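Putative PAS/PAC sensor protein (Nakamurella multipartita DSM 44233, PDB 6HMJ) acts as a blue-light receptor that carries a flavin mononucleotide chromophore and binds RNA to regulate translation. Local coordinates at residues V76-L81 against R88-T93. Residues are numbered along the deposited sequence; the frame is centred on the assembly and turned at random.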
loop_
_atom_site.group_PDB
_atom_site.type_symbol
_atom_site.label_atom_id
_atom_site.label_comp_id
_atom_site.label_asym_id
_atom_site.label_seq_id
_atom_site.Cartn_x
_atom_site.Cartn_y
_atom_site.Cartn_z
ATOM N N VAL A 76 7.519 37.077 38.544
ATOM C CA VAL A 76 8.711 36.412 39.058
ATOM C C VAL A 76 8.561 34.915 38.822
ATOM O O VAL A 76 7.605 34.301 39.310
ATOM C CB VAL A 76 8.941 36.704 40.550
ATOM C CG1 VAL A 76 10.080 35.849 41.091
ATOM C CG2 VAL A 76 9.241 38.183 40.758
ATOM N N ASN A 77 9.505 34.332 38.087
ATOM C CA ASN A 77 9.555 32.890 37.895
ATOM C C ASN A 77 10.314 32.247 39.047
ATOM O O ASN A 77 11.360 32.746 39.470
ATOM C CB ASN A 77 10.232 32.545 36.568
ATOM C CG ASN A 77 9.486 33.096 35.368
ATOM O OD1 ASN A 77 8.295 33.397 35.445
ATOM N ND2 ASN A 77 10.186 33.230 34.248
ATOM N N HIS A 78 9.789 31.132 39.545
ATOM C CA HIS A 78 10.360 30.480 40.717
ATOM C C HIS A 78 9.850 29.046 40.786
ATOM O O HIS A 78 9.151 28.567 39.888
ATOM C CB HIS A 78 10.005 31.243 41.993
ATOM C CG HIS A 78 8.537 31.275 42.285
ATOM N ND1 HIS A 78 7.895 30.267 42.971
ATOM C CD2 HIS A 78 7.585 32.186 41.975
ATOM C CE1 HIS A 78 6.612 30.560 43.080
ATOM N NE2 HIS A 78 6.397 31.718 42.482
ATOM N N LEU A 79 10.213 28.363 41.867
ATOM C CA LEU A 79 9.772 27.005 42.144
ATOM C C LEU A 79 8.862 26.981 43.367
ATOM O O LEU A 79 8.729 27.967 44.099
ATOM C CB LEU A 79 10.975 26.082 42.382
ATOM C CG LEU A 79 12.044 25.984 41.297
ATOM C CD1 LEU A 79 13.132 25.011 41.731
ATOM C CD2 LEU A 79 11.441 25.553 39.974
ATOM N N LEU A 80 8.219 25.833 43.574
ATOM C CA LEU A 80 7.453 25.568 44.787
ATOM C C LEU A 80 7.983 24.270 45.379
ATOM O O LEU A 80 7.994 23.236 44.702
ATOM C CB LEU A 80 5.953 25.470 44.495
ATOM C CG LEU A 80 5.240 26.782 44.149
ATOM C CD1 LEU A 80 3.776 26.522 43.833
ATOM C CD2 LEU A 80 5.363 27.805 45.267
ATOM N N LEU A 81 8.415 24.322 46.634
ATOM C CA LEU A 81 8.998 23.158 47.290
ATOM C C LEU A 81 7.914 22.210 47.788
ATOM O O LEU A 81 6.950 22.636 48.433
ATOM C CB LEU A 81 9.893 23.605 48.443
ATOM C CG LEU A 81 10.935 24.651 48.034
ATOM C CD1 LEU A 81 11.719 25.136 49.240
ATOM C CD2 LEU A 81 11.868 24.107 46.959
ATOM N N ARG A 88 7.968 22.031 42.039
ATOM C CA ARG A 88 7.143 22.293 40.873
ATOM C C ARG A 88 7.477 23.657 40.282
ATOM O O ARG A 88 7.831 24.587 41.013
ATOM C CB ARG A 88 5.654 22.261 41.233
ATOM C CG ARG A 88 5.159 20.926 41.758
ATOM C CD ARG A 88 4.913 20.999 43.250
ATOM N NE ARG A 88 3.808 21.897 43.575
ATOM C CZ ARG A 88 3.598 22.428 44.776
ATOM N NH1 ARG A 88 4.422 22.158 45.781
ATOM N NH2 ARG A 88 2.564 23.234 44.972
ATOM N N PRO A 89 7.375 23.817 38.964
ATOM C CA PRO A 89 7.561 25.148 38.377
ATOM C C PRO A 89 6.376 26.042 38.699
ATOM O O PRO A 89 5.226 25.597 38.710
ATOM C CB PRO A 89 7.660 24.863 36.877
ATOM C CG PRO A 89 6.836 23.638 36.691
ATOM C CD PRO A 89 7.027 22.813 37.942
ATOM N N ALA A 90 6.663 27.313 38.965
ATOM C CA ALA A 90 5.626 28.237 39.389
ATOM C C ALA A 90 5.951 29.638 38.894
ATOM O O ALA A 90 7.030 29.904 38.361
ATOM C CB ALA A 90 5.467 28.228 40.912
ATOM N N MET A 91 4.986 30.536 39.084
ATOM C CA MET A 91 5.096 31.913 38.624
ATOM C C MET A 91 4.181 32.766 39.490
ATOM O O MET A 91 3.032 32.388 39.739
ATOM C CB MET A 91 4.711 32.025 37.142
ATOM C CG MET A 91 4.778 33.433 36.557
ATOM S SD MET A 91 3.351 33.867 35.533
ATOM C CE MET A 91 2.021 33.791 36.733
ATOM N N THR A 92 4.697 33.898 39.961
ATOM C CA THR A 92 3.918 34.843 40.748
ATOM C C THR A 92 3.704 36.109 39.933
ATOM O O THR A 92 4.650 36.636 39.337
ATOM C CB THR A 92 4.621 35.189 42.064
ATOM O OG1 THR A 92 4.794 33.999 42.842
ATOM C CG2 THR A 92 3.803 36.196 42.866
ATOM N N THR A 93 2.464 36.584 39.905
ATOM C CA THR A 93 2.121 37.864 39.306
ATOM C C THR A 93 1.697 38.822 40.411
ATOM O O THR A 93 0.936 38.450 41.311
ATOM C CB THR A 93 0.997 37.710 38.278
ATOM O OG1 THR A 93 1.397 36.778 37.266
ATOM C CG2 THR A 93 0.675 39.047 37.627
#
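The imidazole of His78 lies across residues 90-92, with one face over the carbonyl carbon of Ala90 and its NE2 edge beside the hydroxyl of Thr92. His78 NE2 and Thr92 OG1 share a bent hydrogen bond (2.8 Å, 136°), the hydroxyl sitting near the ring plane. At the other ring nitrogen, His78 ND1 donates to Leu79 O of its own strand (2.7 Å), almost exactly in the ring plane, and these two bonds together fix the ring's rotation. With CG between the backbone N and the carbonyl carbon (chi1 64°), the ring folds back over the partner strand. Replacing His78 by an alanine would probably leave Thr92 OG1 to Trp60 NE1 alone, deprive Leu79 O of its ND1 partner and open a gap over Ala90. Beside it, Ala90 CB fits against Leu80 CG (3.6 Å). Leu80 CB in turn lies over the centre of the Arg88 guanidinium, whose NH2 and NH1 hydrogen-bond Val33 O and Thr82 OG1. Paired backbone bonds make an antiparallel hairpin at the edge of the N-terminal PAS sheet. Helix 54-70 packs on the sheet face that carries Val76 and His78, Trp60 meeting the imidazole edge-to-face, strand 105-112 flanks 88-93, and Arg116 of the second subunit bonds to the carbonyls of His78 and Ala90.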